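Local coordinates for protein transketolase (Campylobacter jejuni, PDB 3L84) that belongs to the thiamine diphosphate-binding transketolase family and is built as a two-chain assembly of multidomain alpha/beta subunits, at residues A[148-153]-A[177-182]; A[62-67]-A[118-123]; A[114-119]-A[152-157]. All blocks are in the same frame, centred on the assembly; numbering follows the deposited sequence.

From the N terminus, contact 2 comes first: it joins the end of strand 60-63 to the start of helix 118-137, closing a loop of 50 residues. Contact 3 opens at 114-119, where contact 2 closes, sharing Gln-118 and Gly-119 with it, and runs on to 152-157. Contact 1 opens at 148-153, where contact 3 closes, with Asp-152 and Gly-153 in common, and ends at 177-182, so the three form a chain of loops, none nested. Together they join three neighbouring strands of one parallel sheet to helices 118-137 and 152-156. Spatially they abut: Leu-149 bonds to the backbone of Val-62 and Ser-64, and Tyr-179 packs on Leu-155.

Contact 1. Residues A[148-153]-A[177-182]; sequences CLCGDG and LIYDSN
Leu-177 interlocks with Cys-148 and Cys-150 where two neighbouring strands, 146-151 and 175-181, run parallel in the central sheet of the thiamine diphosphate-binding fold. The bump is the CD1 methyl of Leu-177, and the hollow lies between the two sulfurs: CD1 is 3.7 Å from SG of Cys-148 and equally far from SG of Cys-150. With chi1 at 76°, SG of Cys-150 sits between its own backbone N and carbonyl carbon and leans over the second strand, reaching CB of Tyr-179 as well. Beneath this packing, Ile-178 N donates to Cys-148 O (2.8 Å), Cys-150 N to Ile-178 O (2.9 Å) and Asp-180 N to Cys-150 O (2.8 Å), which fixes the parallel register. The strand directions differ by 29°.

Gly-151 is the N-cap of helix 152-156, and the Tyr-179 ring lies in the angle between strand and helix. Its edge meets Gly-151 and Asp-152, while CB of Ser-181 lies over one face, toward the rim. The ring stands almost perpendicular to the Asp-152 carboxylate (89°), and Tyr-179 OH gives a short bond of 2.5 Å to the syn side of Asp-152 OD1, lifted well out of the carboxylate plane. The segments carry the GDG start and the asparagine end of the family's cofactor-binding signature. Between them a water donates to Asp-152 OD2 at 2.9 Å and also bonds Ser-181 OG.

Contact 2. Residues A[62-67]-A[118-123]; sequences VFSGGH and QGVANA
Ser-64 lies against the first turn of helix 118-137, a strand-to-helix packing on the parallel alpha/beta sheet at the C-terminal end of strand 60-63. The approach is close because Gly-119 has no side chain: its CA is 3.9 Å from CA of Ser-64. At chi1 -171° the serine hydroxyl extends anti to its backbone N and toward the helix. There OG accepts a weak hydrogen bond from Val-120 N, 3.1 Å long and bent to 122° at the hydrogen. The stronger partner of OG is OD1 of Asp-154, on helix 152-156. CB of Val-120 points away from segment 62-67, but its CG2 branch lies alongside the serine, 3.7 Å from OG.

Val-62 faces the same helix with its two methyls divided over one turn. CG1 rests on the backbone of Gly-119, 3.6 Å from its O, whereas CG2 meets CB of Ala-123 at 4.2 Å. The end of Gln-118 leads away from segment 62-67, its NE2 bonding Tyr-420 of the second subunit. A water bridges the backbones, donating to Ser-64 O at 2.6 Å and accepting from Gly-119 N at 3.1 Å.

Contact 3. Residues A[114-119]-A[152-157]; sequences GPLGQG and DGDLQE
Asp-154 reaches from helix 152-156 to the backbone of Gly-117, the residue just before helix 118-137. The bond is nearly straight: Gly-117 N lies 2.9 Å from Asp-154 OD1, with an angle of 171° at the hydrogen. The donor meets the anti side of the carboxylate, slightly off its plane. Asp-154 adopts chi1 -61°, which puts CG anti to the carbonyl carbon and turns a side chain that starts across the contact toward the glycine. The CA atoms of Gly-117 and Asp-154 are only 4.0 Å apart, and CA of Gly-117 lies 4.2 Å from CB of Glu-157. Gly-117 also occupies the third position of a type II turn from Pro-115 to Gln-118, where its phi is positive.

Leu-116 crosses the Asp-154 side chain at about a right angle and divides its branches. CD2 lies by the carboxylate, 3.6 Å from Asp-154 OD1, while CD1 passes over Gly-153 at 4.2 Å from its CA. Glu-157 comes in from the end of the short helix. Its chi1 of -77° puts CG beside its backbone N, 3.7 Å from Leu-116 O, and the bend at chi2 turns the carboxylate. The same carbonyl oxygen accepts a hydrogen bond from Tyr-420 of the second subunit, and Ile-389 of that subunit packs on both Leu-116 and Glu-157, so the contact lies at the dimer interface.

Both carboxylate oxygens of Asp-154 are engaged: OD1 also bonds Ser-64 OG, and OD2 takes the N-H of Gly-151, the N-cap of its own helix. Two distant donors and one local one therefore converge on one buried acid, fixing its rotation, and these bonds, with the starts of two helices close by, would probably stabilise its anionic form.

Contact 1. Residues A[148-153]-A[177-182]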
ATOM      1  N   CYS A 148       8.892 -21.810   3.989  1.00  8.67           N
ATOM      2  CA  CYS A 148       8.238 -20.678   4.607  1.00  8.96           C
ATOM      3  C   CYS A 148       7.143 -21.153   5.519  1.00  8.49           C
ATOM      4  O   CYS A 148       6.307 -21.964   5.080  1.00  9.37           O
ATOM      5  CB  CYS A 148       7.618 -19.803   3.524  1.00  8.27           C
ATOM      6  SG  CYS A 148       6.745 -18.355   4.094  1.00 10.96           S
ATOM      7  N   LEU A 149       7.133 -20.684   6.761  1.00  8.88           N
ATOM      8  CA  LEU A 149       6.011 -20.951   7.670  0.50  9.79           C
ATOM      9  C   LEU A 149       5.100 -19.754   7.671  1.00  9.51           C
ATOM     10  O   LEU A 149       5.552 -18.634   7.837  1.00 10.37           O
ATOM     11  CB  LEU A 149       6.490 -21.208   9.100  0.50 10.32           C
ATOM     12  CG  LEU A 149       7.074 -22.569   9.460  0.50 11.82           C
ATOM     13  CD1 LEU A 149       8.198 -22.997   8.501  0.50 14.70           C
ATOM     14  CD2 LEU A 149       7.560 -22.514  10.925  0.50 14.26           C
ATOM     15  N   CYS A 150       3.816 -19.982   7.458  1.00  8.44           N
ATOM     16  CA  CYS A 150       2.835 -18.890   7.410  1.00  8.96           C
ATOM     17  C   CYS A 150       1.572 -19.265   8.154  1.00  9.35           C
ATOM     18  O   CYS A 150       1.395 -20.411   8.531  1.00 10.17           O
ATOM     19  CB  CYS A 150       2.552 -18.491   5.946  1.00  8.67           C
ATOM     20  SG  CYS A 150       1.487 -19.659   5.074  1.00 11.35           S
ATOM     21  N   GLY A 151       0.724 -18.275   8.359  1.00  9.46           N
ATOM     22  CA  GLY A 151      -0.533 -18.444   9.036  1.00  9.75           C
ATOM     23  C   GLY A 151      -1.685 -17.817   8.303  1.00 10.19           C
ATOM     24  O   GLY A 151      -1.540 -17.302   7.178  1.00  9.98           O
ATOM     25  N   ASP A 152      -2.854 -17.848   8.937  1.00  9.40           N
ATOM     26  CA  ASP A 152      -4.059 -17.242   8.340  1.00 11.23           C
ATOM     27  C   ASP A 152      -3.909 -15.799   7.919  1.00 11.39           C
ATOM     28  O   ASP A 152      -4.375 -15.400   6.848  1.00 12.67           O
ATOM     29  CB  ASP A 152      -5.243 -17.359   9.297  1.00 11.58           C
ATOM     30  CG  ASP A 152      -5.688 -18.763   9.426  1.00 13.41           C
ATOM     31  OD1 ASP A 152      -6.158 -19.281   8.388  1.00 13.97           O
ATOM     32  OD2 ASP A 152      -5.533 -19.377  10.500  1.00 13.59           O
ATOM     33  N   GLY A 153      -3.303 -14.967   8.745  1.00 10.85           N
ATOM     34  CA  GLY A 153      -3.122 -13.586   8.403  1.00 11.18           C
ATOM     35  C   GLY A 153      -2.335 -13.407   7.124  1.00 11.00           C
ATOM     36  O   GLY A 153      -2.609 -12.500   6.300  1.00 12.38           O
ATOM     37  N   LEU A 177       5.795 -24.186   1.199  1.00  7.85           N
ATOM     38  CA  LEU A 177       5.034 -23.293   2.045  1.00  8.32           C
ATOM     39  C   LEU A 177       4.252 -24.140   3.036  1.00  7.95           C
ATOM     40  O   LEU A 177       3.482 -25.019   2.647  1.00  9.24           O
ATOM     41  CB  LEU A 177       4.088 -22.460   1.182  1.00  8.09           C
ATOM     42  CG  LEU A 177       3.248 -21.409   1.865  1.00  8.51           C
ATOM     43  CD1 LEU A 177       4.085 -20.390   2.590  1.00  9.58           C
ATOM     44  CD2 LEU A 177       2.337 -20.705   0.822  1.00 10.10           C
ATOM     45  N   ILE A 178       4.453 -23.917   4.311  1.00  7.71           N
ATOM     46  CA  ILE A 178       3.797 -24.652   5.374  1.00  8.56           C
ATOM     47  C   ILE A 178       2.829 -23.688   6.050  1.00  8.83           C
ATOM     48  O   ILE A 178       3.245 -22.698   6.669  1.00  9.14           O
ATOM     49  CB  ILE A 178       4.804 -25.217   6.383  1.00  9.24           C
ATOM     50  CG1 ILE A 178       5.804 -26.080   5.659  1.00  9.75           C
ATOM     51  CG2 ILE A 178       4.063 -25.954   7.504  1.00 11.13           C
ATOM     52  CD1 ILE A 178       7.015 -26.491   6.503  1.00 11.97           C
ATOM     53  N   TYR A 179       1.538 -23.965   5.903  1.00  8.37           N
ATOM     54  CA  TYR A 179       0.441 -23.140   6.442  1.00  8.30           C
ATOM     55  C   TYR A 179      -0.065 -23.710   7.756  1.00  9.00           C
ATOM     56  O   TYR A 179      -0.545 -24.849   7.816  1.00  9.66           O
ATOM     57  CB  TYR A 179      -0.651 -23.024   5.383  1.00  8.80           C
ATOM     58  CG  TYR A 179      -2.023 -22.550   5.814  1.00  8.63           C
ATOM     59  CD1 TYR A 179      -2.197 -21.525   6.724  1.00  9.81           C
ATOM     60  CD2 TYR A 179      -3.145 -23.145   5.284  1.00  9.25           C
ATOM     61  CE1 TYR A 179      -3.458 -21.096   7.100  1.00 10.92           C
ATOM     62  CE2 TYR A 179      -4.413 -22.739   5.649  1.00 10.83           C
ATOM     63  CZ  TYR A 179      -4.567 -21.722   6.556  1.00 12.03           C
ATOM     64  OH  TYR A 179      -5.850 -21.308   6.902  1.00 13.93           O
ATOM     65  N   ASP A 180       0.082 -22.918   8.810  1.00 10.26           N
ATOM     66  CA  ASP A 180      -0.383 -23.266  10.139  1.00 10.87           C
ATOM     67  C   ASP A 180      -1.869 -22.979  10.213  1.00 11.30           C
ATOM     68  O   ASP A 180      -2.311 -21.845  10.465  1.00 12.81           O
ATOM     69  CB  ASP A 180       0.371 -22.409  11.174  1.00 11.66           C
ATOM     70  CG  ASP A 180      -0.046 -22.724  12.581  1.00 14.92           C
ATOM     71  OD1 ASP A 180      -0.712 -23.777  12.723  1.00 18.53           O
ATOM     72  OD2 ASP A 180       0.254 -21.934  13.498  1.00 16.25           O
ATOM     73  N   SER A 181      -2.652 -24.014   9.968  1.00  9.80           N
ATOM     74  CA  SER A 181      -4.104 -23.898   9.960  1.00 11.06           C
ATOM     75  C   SER A 181      -4.641 -24.245  11.347  1.00 10.39           C
ATOM     76  O   SER A 181      -4.874 -25.408  11.662  1.00 10.83           O
ATOM     77  CB  SER A 181      -4.679 -24.821   8.902  1.00 12.69           C
ATOM     78  OG  SER A 181      -6.077 -24.693   8.864  1.00 15.15           O
ATOM     79  N   ASN A 182      -4.785 -23.222  12.191  1.00  9.70           N
ATOM     80  CA  ASN A 182      -5.191 -23.391  13.590  1.00  9.48           C
ATOM     81  C   ASN A 182      -6.579 -22.847  13.935  1.00 10.88           C
ATOM     82  O   ASN A 182      -6.979 -22.877  15.099  1.00 10.73           O
ATOM     83  CB  ASN A 182      -4.106 -22.853  14.532  1.00  9.71           C
ATOM     84  CG  ASN A 182      -3.910 -21.374  14.444  1.00  9.29           C
ATOM     85  OD1 ASN A 182      -4.698 -20.658  13.805  1.00  9.35           O
ATOM     86  ND2 ASN A 182      -2.816 -20.871  15.074  1.00  9.98           N
TER
HETATM   87  O   HOH W   1      -2.491 -19.361  11.530  1.00 11.50           O
HETATM   88  O   HOH W   2      -6.913 -21.902  10.105  1.00 14.91           O

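Contact 2. Residues A[62-67]-A[118-123]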
ATOM      1  N   VAL A  62      12.066 -19.042   6.158  1.00  7.08           N
ATOM      2  CA  VAL A  62      11.367 -17.773   6.394  1.00  7.11           C
ATOM      3  C   VAL A  62      10.147 -17.977   7.302  1.00  7.52           C
ATOM      4  O   VAL A  62       9.229 -18.731   6.952  1.00  8.20           O
ATOM      5  CB  VAL A  62      10.873 -17.143   5.100  1.00  7.38           C
ATOM      6  CG1 VAL A  62      10.112 -15.808   5.365  1.00  8.83           C
ATOM      7  CG2 VAL A  62      12.033 -16.903   4.099  1.00  9.29           C
ATOM      8  N   PHE A  63      10.108 -17.288   8.427  1.00  7.86           N
ATOM      9  CA  PHE A  63       8.908 -17.207   9.287  1.00  8.47           C
ATOM     10  C   PHE A  63       8.093 -16.012   8.817  1.00  7.51           C
ATOM     11  O   PHE A  63       8.394 -14.898   9.211  1.00  8.83           O
ATOM     12  CB  PHE A  63       9.289 -16.995  10.756  1.00  9.99           C
ATOM     13  CG  PHE A  63       9.667 -18.229  11.514  1.00 12.10           C
ATOM     14  CD1 PHE A  63      10.631 -19.098  11.061  1.00 12.71           C
ATOM     15  CD2 PHE A  63       9.121 -18.465  12.785  1.00 13.92           C
ATOM     16  CE1 PHE A  63      10.977 -20.262  11.817  1.00 15.31           C
ATOM     17  CE2 PHE A  63       9.480 -19.579  13.524  1.00 14.65           C
ATOM     18  CZ  PHE A  63      10.405 -20.471  13.028  1.00 14.85           C
ATOM     19  N   SER A  64       7.059 -16.189   8.008  1.00  6.89           N
ATOM     20  CA  SER A  64       6.280 -15.054   7.560  1.00  7.56           C
ATOM     21  C   SER A  64       5.523 -14.391   8.703  1.00  9.04           C
ATOM     22  O   SER A  64       5.391 -13.174   8.738  1.00  9.75           O
ATOM     23  CB  SER A  64       5.343 -15.466   6.426  1.00  7.99           C
ATOM     24  OG  SER A  64       4.733 -14.302   5.865  1.00  8.18           O
ATOM     25  N   GLY A  65       5.071 -15.202   9.645  1.00  9.33           N
ATOM     26  CA  GLY A  65       4.465 -14.696  10.856  1.00  9.30           C
ATOM     27  C   GLY A  65       5.595 -14.360  11.807  1.00  9.57           C
ATOM     28  O   GLY A  65       5.978 -15.185  12.647  1.00 11.13           O
ATOM     29  N   GLY A  66       6.136 -13.153  11.690  1.00  9.88           N
ATOM     30  CA  GLY A  66       7.293 -12.738  12.505  1.00 10.20           C
ATOM     31  C   GLY A  66       6.946 -12.703  13.972  1.00  9.49           C
ATOM     32  O   GLY A  66       7.838 -12.753  14.816  1.00  9.01           O
ATOM     33  N   HIS A  67       5.664 -12.639  14.292  1.00  9.28           N
ATOM     34  CA  HIS A  67       5.207 -12.736  15.675  1.00 10.00           C
ATOM     35  C   HIS A  67       5.689 -13.993  16.362  1.00  9.78           C
ATOM     36  O   HIS A  67       5.787 -13.972  17.583  1.00  9.94           O
ATOM     37  CB  HIS A  67       3.690 -12.583  15.800  1.00 11.01           C
ATOM     38  CG  HIS A  67       2.924 -13.561  14.992  1.00 11.47           C
ATOM     39  ND1 HIS A  67       2.553 -14.805  15.449  1.00 18.64           N
ATOM     40  CD2 HIS A  67       2.514 -13.490  13.710  1.00 10.85           C
ATOM     41  CE1 HIS A  67       1.894 -15.436  14.485  1.00 15.37           C
ATOM     42  NE2 HIS A  67       1.887 -14.668  13.409  1.00 14.59           N
ATOM     43  N   GLN A 118       4.114 -10.416   3.951  1.00  7.57           N
ATOM     44  CA  GLN A 118       5.420 -10.081   3.364  1.00  7.34           C
ATOM     45  C   GLN A 118       6.286 -11.319   3.200  1.00  6.21           C
ATOM     46  O   GLN A 118       6.887 -11.548   2.148  1.00  6.64           O
ATOM     47  CB  GLN A 118       6.215  -9.055   4.212  1.00  7.73           C
ATOM     48  CG  GLN A 118       5.631  -7.662   4.353  1.00  8.32           C
ATOM     49  CD  GLN A 118       5.514  -6.930   3.044  1.00  8.35           C
ATOM     50  OE1 GLN A 118       6.457  -6.953   2.222  1.00  9.68           O
ATOM     51  NE2 GLN A 118       4.372  -6.233   2.850  1.00  8.75           N
ATOM     52  N   GLY A 119       6.355 -12.116   4.257  1.00  6.21           N
ATOM     53  CA  GLY A 119       7.282 -13.228   4.292  1.00  6.09           C
ATOM     54  C   GLY A 119       6.972 -14.274   3.226  1.00  6.57           C
ATOM     55  O   GLY A 119       7.877 -14.902   2.685  1.00  6.85           O
ATOM     56  N   VAL A 120       5.698 -14.504   2.926  1.00  6.01           N
ATOM     57  CA  VAL A 120       5.317 -15.416   1.867  1.00  5.64           C
ATOM     58  C   VAL A 120       5.872 -14.920   0.525  1.00  5.79           C
ATOM     59  O   VAL A 120       6.474 -15.703  -0.229  1.00  6.24           O
ATOM     60  CB  VAL A 120       3.779 -15.591   1.775  1.00  6.04           C
ATOM     61  CG1 VAL A 120       3.388 -16.458   0.547  1.00  7.87           C
ATOM     62  CG2 VAL A 120       3.241 -16.235   3.084  1.00  7.61           C
ATOM     63  N   ALA A 121       5.696 -13.618   0.233  1.00  5.95           N
ATOM     64  CA  ALA A 121       6.231 -13.051  -0.992  1.00  6.25           C
ATOM     65  C   ALA A 121       7.757 -13.080  -0.969  1.00  6.00           C
ATOM     66  O   ALA A 121       8.391 -13.295  -1.998  1.00  6.13           O
ATOM     67  CB  ALA A 121       5.691 -11.619  -1.204  1.00  6.89           C
ATOM     68  N   ASN A 122       8.380 -12.810   0.181  1.00  5.90           N
ATOM     69  CA  ASN A 122       9.847 -12.891   0.278  1.00  5.96           C
ATOM     70  C   ASN A 122      10.315 -14.315  -0.049  1.00  6.13           C
ATOM     71  O   ASN A 122      11.313 -14.501  -0.757  1.00  6.81           O
ATOM     72  CB  ASN A 122      10.330 -12.597   1.682  1.00  6.08           C
ATOM     73  CG  ASN A 122      10.011 -11.191   2.171  1.00  6.64           C
ATOM     74  OD1 ASN A 122      10.011 -10.192   1.392  1.00  9.01           O
ATOM     75  ND2 ASN A 122       9.775 -11.103   3.449  1.00  5.09           N
ATOM     76  N   ALA A 123       9.593 -15.312   0.455  1.00  6.58           N
ATOM     77  CA  ALA A 123      10.006 -16.676   0.210  1.00  6.46           C
ATOM     78  C   ALA A 123       9.895 -17.038  -1.273  1.00  6.39           C
ATOM     79  O   ALA A 123      10.769 -17.708  -1.828  1.00  6.84           O
ATOM     80  CB  ALA A 123       9.191 -17.630   1.059  1.00  7.01           C
TER
HETATM   81  O   HOH W   3       5.874 -11.086   7.180  1.00 14.39           O

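Contact 3. Residues A[114-119]-A[152-157]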
ATOM      1  N   GLY A 114       7.215  -9.530   9.842  1.00 11.97           N
ATOM      2  CA  GLY A 114       6.360  -8.911  10.861  1.00 12.44           C
ATOM      3  C   GLY A 114       5.050  -8.521  10.212  1.00 12.11           C
ATOM      4  O   GLY A 114       4.030  -9.138  10.471  1.00 13.57           O
ATOM      5  N   PRO A 115       5.071  -7.534   9.318  1.00 11.19           N
ATOM      6  CA  PRO A 115       3.854  -7.158   8.576  1.00 10.02           C
ATOM      7  C   PRO A 115       3.396  -8.384   7.779  1.00  9.40           C
ATOM      8  O   PRO A 115       4.188  -8.984   7.043  1.00  8.93           O
ATOM      9  CB  PRO A 115       4.331  -6.004   7.685  1.00 10.99           C
ATOM     10  CG  PRO A 115       5.588  -5.502   8.433  1.00 12.74           C
ATOM     11  CD  PRO A 115       6.239  -6.738   8.904  1.00 13.66           C
ATOM     12  N   LEU A 116       2.154  -8.792   7.973  1.00  8.20           N
ATOM     13  CA  LEU A 116       1.688 -10.064   7.474  1.00  7.68           C
ATOM     14  C   LEU A 116       1.666 -10.102   5.949  1.00  6.88           C
ATOM     15  O   LEU A 116       1.472  -9.084   5.245  1.00  7.75           O
ATOM     16  CB  LEU A 116       0.312 -10.387   8.082  1.00  7.68           C
ATOM     17  CG  LEU A 116       0.338 -10.662   9.602  1.00  8.66           C
ATOM     18  CD1 LEU A 116      -1.034 -10.500  10.268  1.00 10.84           C
ATOM     19  CD2 LEU A 116       0.896 -12.061   9.847  1.00 11.64           C
ATOM     20  N   GLY A 117       1.885 -11.295   5.434  1.00  6.19           N
ATOM     21  CA  GLY A 117       1.959 -11.541   4.012  1.00  7.39           C
ATOM     22  C   GLY A 117       3.336 -11.358   3.424  1.00  7.97           C
ATOM     23  O   GLY A 117       3.701 -12.033   2.472  1.00  8.04           O
ATOM     24  N   GLN A 118       4.114 -10.416   3.951  1.00  7.57           N
ATOM     25  CA  GLN A 118       5.420 -10.081   3.364  1.00  7.34           C
ATOM     26  C   GLN A 118       6.286 -11.319   3.200  1.00  6.21           C
ATOM     27  O   GLN A 118       6.887 -11.548   2.148  1.00  6.64           O
ATOM     28  CB  GLN A 118       6.215  -9.055   4.212  1.00  7.73           C
ATOM     29  CG  GLN A 118       5.631  -7.662   4.353  1.00  8.32           C
ATOM     30  CD  GLN A 118       5.514  -6.930   3.044  1.00  8.35           C
ATOM     31  OE1 GLN A 118       6.457  -6.953   2.222  1.00  9.68           O
ATOM     32  NE2 GLN A 118       4.372  -6.233   2.850  1.00  8.75           N
ATOM     33  N   GLY A 119       6.355 -12.116   4.257  1.00  6.21           N
ATOM     34  CA  GLY A 119       7.282 -13.228   4.292  1.00  6.09           C
ATOM     35  C   GLY A 119       6.972 -14.274   3.226  1.00  6.57           C
ATOM     36  O   GLY A 119       7.877 -14.902   2.685  1.00  6.85           O
ATOM     37  N   ASP A 152      -2.854 -17.848   8.937  1.00  9.40           N
ATOM     38  CA  ASP A 152      -4.059 -17.242   8.340  1.00 11.23           C
ATOM     39  C   ASP A 152      -3.909 -15.799   7.919  1.00 11.39           C
ATOM     40  O   ASP A 152      -4.375 -15.400   6.848  1.00 12.67           O
ATOM     41  CB  ASP A 152      -5.243 -17.359   9.297  1.00 11.58           C
ATOM     42  CG  ASP A 152      -5.688 -18.763   9.426  1.00 13.41           C
ATOM     43  OD1 ASP A 152      -6.158 -19.281   8.388  1.00 13.97           O
ATOM     44  OD2 ASP A 152      -5.533 -19.377  10.500  1.00 13.59           O
ATOM     45  N   GLY A 153      -3.303 -14.967   8.745  1.00 10.85           N
ATOM     46  CA  GLY A 153      -3.122 -13.586   8.403  1.00 11.18           C
ATOM     47  C   GLY A 153      -2.335 -13.407   7.124  1.00 11.00           C
ATOM     48  O   GLY A 153      -2.609 -12.500   6.300  1.00 12.38           O
ATOM     49  N   ASP A 154      -1.305 -14.225   6.942  1.00  9.52           N
ATOM     50  CA  ASP A 154      -0.494 -14.121   5.758  1.00  9.36           C
ATOM     51  C   ASP A 154      -1.318 -14.445   4.520  1.00  9.14           C
ATOM     52  O   ASP A 154      -1.193 -13.774   3.492  1.00 10.28           O
ATOM     53  CB  ASP A 154       0.718 -15.063   5.827  1.00  9.57           C
ATOM     54  CG  ASP A 154       1.646 -14.753   6.981  1.00 10.52           C
ATOM     55  OD1 ASP A 154       2.302 -13.685   6.991  1.00 10.31           O
ATOM     56  OD2 ASP A 154       1.689 -15.592   7.945  1.00 11.66           O
ATOM     57  N   LEU A 155      -2.126 -15.496   4.581  1.00  8.87           N
ATOM     58  CA  LEU A 155      -2.865 -15.969   3.419  1.00  8.86           C
ATOM     59  C   LEU A 155      -4.083 -15.137   3.066  1.00  8.33           C
ATOM     60  O   LEU A 155      -4.566 -15.200   1.948  1.00  8.64           O
ATOM     61  CB  LEU A 155      -3.188 -17.459   3.550  1.00 10.24           C
ATOM     62  CG  LEU A 155      -1.901 -18.318   3.571  1.00 10.33           C
ATOM     63  CD1 LEU A 155      -2.281 -19.773   3.453  1.00 15.10           C
ATOM     64  CD2 LEU A 155      -0.857 -17.972   2.500  1.00 11.64           C
ATOM     65  N   GLN A 156      -4.555 -14.302   3.980  1.00  7.59           N
ATOM     66  CA  GLN A 156      -5.640 -13.367   3.642  1.00  7.26           C
ATOM     67  C   GLN A 156      -5.133 -12.139   2.943  1.00  7.30           C
ATOM     68  O   GLN A 156      -5.886 -11.480   2.222  1.00  7.40           O
ATOM     69  CB  GLN A 156      -6.453 -13.018   4.893  1.00  7.66           C
ATOM     70  CG  GLN A 156      -7.253 -14.183   5.399  1.00  8.17           C
ATOM     71  CD  GLN A 156      -8.120 -13.866   6.582  1.00  8.10           C
ATOM     72  OE1 GLN A 156      -8.598 -12.729   6.727  1.00 10.20           O
ATOM     73  NE2 GLN A 156      -8.375 -14.885   7.423  1.00  9.47           N
ATOM     74  N   GLU A 157      -3.881 -11.786   3.171  1.00  7.11           N
ATOM     75  CA  GLU A 157      -3.298 -10.586   2.564  1.00  7.49           C
ATOM     76  C   GLU A 157      -3.159 -10.750   1.059  1.00  7.79           C
ATOM     77  O   GLU A 157      -2.688 -11.783   0.574  1.00  8.12           O
ATOM     78  CB  GLU A 157      -1.939 -10.289   3.197  1.00  8.34           C
ATOM     79  CG  GLU A 157      -2.066  -9.668   4.546  1.00  8.81           C
ATOM     80  CD  GLU A 157      -2.502  -8.218   4.524  1.00  9.89           C
ATOM     81  OE1 GLU A 157      -2.793  -7.594   3.465  1.00  8.80           O
ATOM     82  OE2 GLU A 157      -2.548  -7.642   5.675  1.00  9.59           O
TER